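Local coordinates for protein alanine racemase (PDB 3E6E) that belongs to the alanine racemase family, pairing an N-terminal TIM-type barrel with a C-terminal beta domain in a two-chain assembly, at residues 96-101 against 125-130; 254-259 against 325-330. The protein carries 1 engineered substitution. All coordinates share one frame; numbering follows the deposited sequence.

How the interactions relate
The two contacts lie in different domains and on opposite sides of the centre of the chain. Interaction 1 closes before interaction 2 opens along the sequence. Their centres are 56 Å apart and their nearest atoms about 39 Å, so they do not touch. Interaction 1 joins helix 94-99 of the N-terminal TIM-type barrel to the lead-in of strand 129-132 in the parallel sheet. Interaction 2 lies in the C-terminal beta domain, where strand 249-259 of the mixed sheet meets the loop before strand 330-332. Each is thus local to its own domain. The second subunit reaches several residues of interaction 2, but at interaction 1 it reaches L96 alone, which stands outside the contact.

Interaction 1. Residues 96-101 against 125-130; sequences LLIQYD and TPLRVH
L97 rests its CB and CD1 against the methyl CD1 of L127, with 4.1 Å between L97 CD1 and L127 CD1. The contact belongs to the TIM-type barrel: helix 94-99 packs here on the lead-in to strand 129-132. I98 adds its CD1 on the same leucine, 4.3 Å from L127 CD1. The L127 side chain reaches both because its CG lies opposite the backbone N (chi1 179°), which carries CD1 over to the helix. L97 also touches V104 of strand 103-106, and L127 touches F161 in a loop. I98 CD1 further lies 3.3 Å from the carbonyl O of T125, at the start of 125-130.

The helix ends in a Schellman motif, with D101 as its C-prime residue at positive phi. D101 N makes a weak bond back to I98 O. Past this turn, the carboxylate of D101 meets R128 in a salt bridge. The bridge is not a flat, two-pronged pair, because the carboxylate and guanidinium planes stand 69° apart. OD2 lies over one face of the guanidinium. The arginine chain bends at chi3, and D101 OD2 is 3.3 Å from R128 CD. R128 NE goes to E164 and NH1 to D101, so two carboxylates hold different nitrogens of the group, which probably helps fix its rotation. On the D101 side, R128 NH1 gives D101 OD1 a weak hydrogen bond of 2.8 Å, bent to 128° at the hydrogen.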
loop_
_atom_site.group_PDB
_atom_site.type_symbol
_atom_site.label_atom_id
_atom_site.label_comp_id
_atom_site.label_asym_id
_atom_site.label_seq_id
_atom_site.Cartn_x
_atom_site.Cartn_y
_atom_site.Cartn_z
ATOM N N LEU A 96 -21.999 -18.690 4.876
ATOM C CA LEU A 96 -22.036 -17.238 4.995
ATOM C C LEU A 96 -22.646 -16.703 3.702
ATOM O O LEU A 96 -23.432 -15.753 3.717
ATOM C CB LEU A 96 -20.634 -16.654 5.202
ATOM C CG LEU A 96 -19.856 -17.037 6.468
ATOM C CD1 LEU A 96 -18.565 -16.235 6.506
ATOM C CD2 LEU A 96 -20.672 -16.766 7.721
ATOM N N LEU A 97 -22.287 -17.325 2.580
ATOM C CA LEU A 97 -22.827 -16.935 1.283
ATOM C C LEU A 97 -24.355 -16.880 1.380
ATOM O O LEU A 97 -24.993 -15.916 0.931
ATOM C CB LEU A 97 -22.412 -17.949 0.224
ATOM C CG LEU A 97 -20.903 -18.049 0.013
ATOM C CD1 LEU A 97 -20.562 -19.177 -0.940
ATOM C CD2 LEU A 97 -20.402 -16.734 -0.534
ATOM N N ILE A 98 -24.929 -17.925 1.976
ATOM C CA ILE A 98 -26.370 -18.035 2.176
ATOM C C ILE A 98 -26.812 -16.947 3.161
ATOM O O ILE A 98 -27.840 -16.284 2.966
ATOM C CB ILE A 98 -26.741 -19.448 2.752
ATOM C CG1 ILE A 98 -26.354 -20.551 1.750
ATOM C CG2 ILE A 98 -28.222 -19.523 3.101
ATOM C CD1 ILE A 98 -27.033 -20.460 0.393
ATOM N N GLN A 99 -26.019 -16.760 4.212
ATOM C CA GLN A 99 -26.334 -15.769 5.230
ATOM C C GLN A 99 -26.509 -14.365 4.644
ATOM O O GLN A 99 -27.505 -13.691 4.920
ATOM C CB GLN A 99 -25.244 -15.760 6.300
ATOM C CG GLN A 99 -25.715 -15.224 7.648
ATOM C CD GLN A 99 -24.582 -15.081 8.668
ATOM O OE1 GLN A 99 -23.830 -16.024 8.929
ATOM N NE2 GLN A 99 -24.466 -13.889 9.253
ATOM N N TYR A 100 -25.558 -13.932 3.821
ATOM C CA TYR A 100 -25.621 -12.598 3.220
ATOM C C TYR A 100 -26.165 -12.586 1.793
ATOM O O TYR A 100 -25.987 -11.607 1.072
ATOM C CB TYR A 100 -24.227 -11.954 3.223
ATOM C CG TYR A 100 -23.633 -11.756 4.602
ATOM C CD1 TYR A 100 -23.011 -12.802 5.275
ATOM C CD2 TYR A 100 -23.741 -10.525 5.255
ATOM C CE1 TYR A 100 -22.512 -12.630 6.565
ATOM C CE2 TYR A 100 -23.251 -10.343 6.546
ATOM C CZ TYR A 100 -22.641 -11.398 7.199
ATOM O OH TYR A 100 -22.206 -11.225 8.504
ATOM N N ASP A 101 -26.840 -13.665 1.404
ATOM C CA ASP A 101 -27.401 -13.823 0.057
ATOM C C ASP A 101 -26.479 -13.225 -0.979
ATOM O O ASP A 101 -26.846 -12.311 -1.715
ATOM C CB ASP A 101 -28.781 -13.171 -0.069
ATOM C CG ASP A 101 -29.498 -13.570 -1.363
ATOM O OD1 ASP A 101 -29.829 -14.766 -1.525
ATOM O OD2 ASP A 101 -29.726 -12.693 -2.223
ATOM N N THR A 125 -33.231 -20.698 0.590
ATOM C CA THR A 125 -32.212 -19.761 0.131
ATOM C C THR A 125 -31.239 -20.433 -0.833
ATOM O O THR A 125 -30.235 -21.008 -0.415
ATOM C CB THR A 125 -31.421 -19.164 1.310
ATOM O OG1 THR A 125 -30.720 -20.209 1.997
ATOM C CG2 THR A 125 -32.361 -18.466 2.281
ATOM N N PRO A 126 -31.545 -20.354 -2.124
ATOM C CA PRO A 126 -30.691 -20.955 -3.158
ATOM C C PRO A 126 -29.350 -20.261 -3.255
ATOM O O PRO A 126 -29.240 -19.072 -2.967
ATOM C CB PRO A 126 -31.494 -20.760 -4.440
ATOM C CG PRO A 126 -32.903 -20.679 -3.962
ATOM C CD PRO A 126 -32.781 -19.834 -2.725
ATOM N N LEU A 127 -28.333 -21.007 -3.671
ATOM C CA LEU A 127 -27.002 -20.452 -3.819
ATOM C C LEU A 127 -26.920 -19.775 -5.179
ATOM O O LEU A 127 -26.831 -20.449 -6.208
ATOM C CB LEU A 127 -25.938 -21.552 -3.731
ATOM C CG LEU A 127 -24.481 -21.085 -3.897
ATOM C CD1 LEU A 127 -24.069 -20.271 -2.684
ATOM C CD2 LEU A 127 -23.554 -22.277 -4.063
ATOM N N ARG A 128 -26.965 -18.443 -5.175
ATOM C CA ARG A 128 -26.893 -17.648 -6.402
ATOM C C ARG A 128 -25.476 -17.780 -6.970
ATOM O O ARG A 128 -24.555 -17.131 -6.479
ATOM C CB ARG A 128 -27.196 -16.175 -6.085
ATOM C CG ARG A 128 -28.223 -15.984 -4.964
ATOM C CD ARG A 128 -28.479 -14.507 -4.651
ATOM N NE ARG A 128 -29.612 -13.930 -5.376
ATOM C CZ ARG A 128 -30.888 -14.102 -5.036
ATOM N NH1 ARG A 128 -31.198 -14.837 -3.977
ATOM N NH2 ARG A 128 -31.856 -13.536 -5.749
ATOM N N VAL A 129 -25.304 -18.620 -7.993
ATOM C CA VAL A 129 -23.986 -18.840 -8.593
ATOM C C VAL A 129 -23.823 -18.282 -9.996
ATOM O O VAL A 129 -24.774 -18.185 -10.749
ATOM C CB VAL A 129 -23.616 -20.355 -8.677
ATOM C CG1 VAL A 129 -24.019 -21.075 -7.399
ATOM C CG2 VAL A 129 -24.257 -20.982 -9.891
ATOM N N HIS A 130 -22.592 -17.919 -10.331
ATOM C CA HIS A 130 -22.245 -17.407 -11.649
ATOM C C HIS A 130 -21.128 -18.329 -12.132
ATOM O O HIS A 130 -20.127 -18.527 -11.427
ATOM C CB HIS A 130 -21.741 -15.961 -11.561
ATOM C CG HIS A 130 -22.827 -14.945 -11.379
ATOM N ND1 HIS A 130 -23.159 -14.030 -12.355
ATOM C CD2 HIS A 130 -23.644 -14.686 -10.330
ATOM C CE1 HIS A 130 -24.133 -13.252 -11.914
ATOM N NE2 HIS A 130 -24.445 -13.629 -10.687
#

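Interaction 2. Residues 254-259 against 325-330; sequences IHVKRL and VPVGPV. Engineered in segment 325-330: P329 (natural residue Ser).
The C-terminal beta domain is built round a mixed sheet, and here its strand 249-259 is flanked by the loop that leads from strand 317-321 to strand 330-332. Two valines carry the contact. V256 points from the strand toward the loop, and V327 points back from the loop toward the strand. V256 CG2 and V327 CG2 meet at 4.0 Å.

V256 also sits against the loop backbone. V256 CG1 lies 3.2 Å from the carbonyl O of V325. V256 CG2 is 3.7 Å from the carbonyl O of P326, so one branched side chain touches two successive carbonyls. V327 lies alongside the backbone of I254. V327 CG1 reaches I254 CA at 3.8 Å, while V327 CG2 comes to I254 O at the same distance of 3.8 Å. With CG1 opposite the backbone N (chi1 165°), both methyls of V327 are turned to the strand. I254 itself points its side chain away, so it offers main chain to this valine.

The two segments are held together by apolar and methyl-to-carbonyl contacts. Pairing of the main chains begins next door, where G328 bonds to L253. G328 has a positive phi (108°), which fits its lack of a side chain. The engineered P329 follows, and its ring touches L253. H255 and K257 point away from the loop. H255 ND1 and K257 NZ both hydrogen-bond R139 O of the second subunit; R139 is a residue of the DCS pocket. The loop thus packs on a strand whose H255, K257 and L259 meet the second subunit, a strand-and-loop packing within the mixed sheet of the C-terminal domain of the alanine racemase fold.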
loop_
_atom_site.group_PDB
_atom_site.type_symbol
_atom_site.label_atom_id
_atom_site.label_comp_id
_atom_site.label_asym_id
_atom_site.label_seq_id
_atom_site.Cartn_x
_atom_site.Cartn_y
_atom_site.Cartn_z
ATOM N N ILE A 254 5.575 21.582 5.513
ATOM C CA ILE A 254 5.702 21.601 6.963
ATOM C C ILE A 254 7.084 22.119 7.368
ATOM O O ILE A 254 7.331 22.391 8.542
ATOM C CB ILE A 254 5.477 20.188 7.576
ATOM C CG1 ILE A 254 6.551 19.216 7.095
ATOM C CG2 ILE A 254 4.105 19.657 7.171
ATOM C CD1 ILE A 254 6.450 17.860 7.755
ATOM N N HIS A 255 7.981 22.254 6.391
ATOM C CA HIS A 255 9.336 22.753 6.628
ATOM C C HIS A 255 9.874 23.465 5.385
ATOM O O HIS A 255 9.706 22.978 4.260
ATOM C CB HIS A 255 10.292 21.614 6.985
ATOM C CG HIS A 255 11.613 22.082 7.514
ATOM N ND1 HIS A 255 12.801 21.434 7.239
ATOM C CD2 HIS A 255 11.929 23.105 8.346
ATOM C CE1 HIS A 255 13.789 22.036 7.878
ATOM N NE2 HIS A 255 13.287 23.052 8.556
ATOM N N VAL A 256 10.521 24.610 5.593
ATOM C CA VAL A 256 11.079 25.392 4.496
ATOM C C VAL A 256 12.439 25.960 4.892
ATOM O O VAL A 256 12.605 26.525 5.972
ATOM C CB VAL A 256 10.166 26.573 4.124
ATOM C CG1 VAL A 256 10.765 27.342 2.951
ATOM C CG2 VAL A 256 8.766 26.080 3.795
ATOM N N LYS A 257 13.409 25.822 4.004
ATOM C CA LYS A 257 14.735 26.315 4.279
ATOM C C LYS A 257 15.423 26.715 2.995
ATOM O O LYS A 257 14.938 26.434 1.900
ATOM C CB LYS A 257 15.568 25.241 4.988
ATOM C CG LYS A 257 15.760 23.962 4.200
ATOM C CD LYS A 257 16.705 23.004 4.919
ATOM C CE LYS A 257 16.712 21.603 4.265
ATOM N NZ LYS A 257 15.406 20.885 4.435
ATOM N N ARG A 258 16.553 27.395 3.137
ATOM C CA ARG A 258 17.341 27.805 1.992
ATOM C C ARG A 258 18.642 27.065 2.247
ATOM O O ARG A 258 19.101 27.002 3.385
ATOM C CB ARG A 258 17.579 29.324 2.002
ATOM C CG ARG A 258 17.809 29.937 0.613
ATOM C CD ARG A 258 18.638 31.222 0.652
ATOM N NE ARG A 258 17.993 32.300 1.405
ATOM C CZ ARG A 258 18.552 32.938 2.436
ATOM N NH1 ARG A 258 19.772 32.612 2.844
ATOM N NH2 ARG A 258 17.893 33.905 3.063
ATOM N N LEU A 259 19.207 26.454 1.212
ATOM C CA LEU A 259 20.479 25.748 1.357
ATOM C C LEU A 259 21.466 26.421 0.414
ATOM O O LEU A 259 21.069 27.014 -0.593
ATOM C CB LEU A 259 20.345 24.253 1.000
ATOM C CG LEU A 259 19.692 23.256 1.977
ATOM C CD1 LEU A 259 19.585 21.876 1.308
ATOM C CD2 LEU A 259 20.504 23.154 3.262
ATOM N N VAL A 325 8.636 30.880 0.203
ATOM C CA VAL A 325 7.320 30.649 0.784
ATOM C C VAL A 325 7.431 30.170 2.228
ATOM O O VAL A 325 8.376 29.469 2.589
ATOM C CB VAL A 325 6.517 29.616 -0.028
ATOM C CG1 VAL A 325 6.564 29.952 -1.511
ATOM C CG2 VAL A 325 7.046 28.212 0.224
ATOM N N PRO A 326 6.459 30.553 3.050
ATOM C CA PRO A 326 6.428 30.134 4.450
ATOM C C PRO A 326 5.884 28.722 4.490
ATOM O O PRO A 326 5.671 28.116 3.447
ATOM C CB PRO A 326 5.467 31.132 5.088
ATOM C CG PRO A 326 4.506 31.414 3.978
ATOM C CD PRO A 326 5.426 31.566 2.777
ATOM N N VAL A 327 5.664 28.210 5.694
ATOM C CA VAL A 327 5.117 26.875 5.886
ATOM C C VAL A 327 3.584 26.948 5.747
ATOM O O VAL A 327 2.985 28.001 5.993
ATOM C CB VAL A 327 5.490 26.349 7.292
ATOM C CG1 VAL A 327 4.640 25.143 7.646
ATOM C CG2 VAL A 327 6.969 25.985 7.341
ATOM N N GLY A 328 2.954 25.854 5.319
ATOM C CA GLY A 328 1.506 25.866 5.201
ATOM C C GLY A 328 0.847 25.887 3.829
ATOM O O GLY A 328 -0.306 25.481 3.725
ATOM N N PRO A 329 1.512 26.374 2.768
ATOM C CA PRO A 329 0.836 26.369 1.467
ATOM C C PRO A 329 0.442 24.932 1.090
ATOM O O PRO A 329 1.144 23.979 1.445
ATOM C CB PRO A 329 1.893 26.942 0.525
ATOM C CG PRO A 329 2.698 27.832 1.410
ATOM C CD PRO A 329 2.841 26.998 2.662
ATOM N N VAL A 330 -0.672 24.773 0.378
ATOM C CA VAL A 330 -1.125 23.436 -0.020
ATOM C C VAL A 330 -0.256 22.787 -1.088
ATOM O O VAL A 330 0.081 23.404 -2.100
ATOM C CB VAL A 330 -2.572 23.448 -0.561
ATOM C CG1 VAL A 330 -2.945 22.051 -1.069
ATOM C CG2 VAL A 330 -3.536 23.888 0.528
#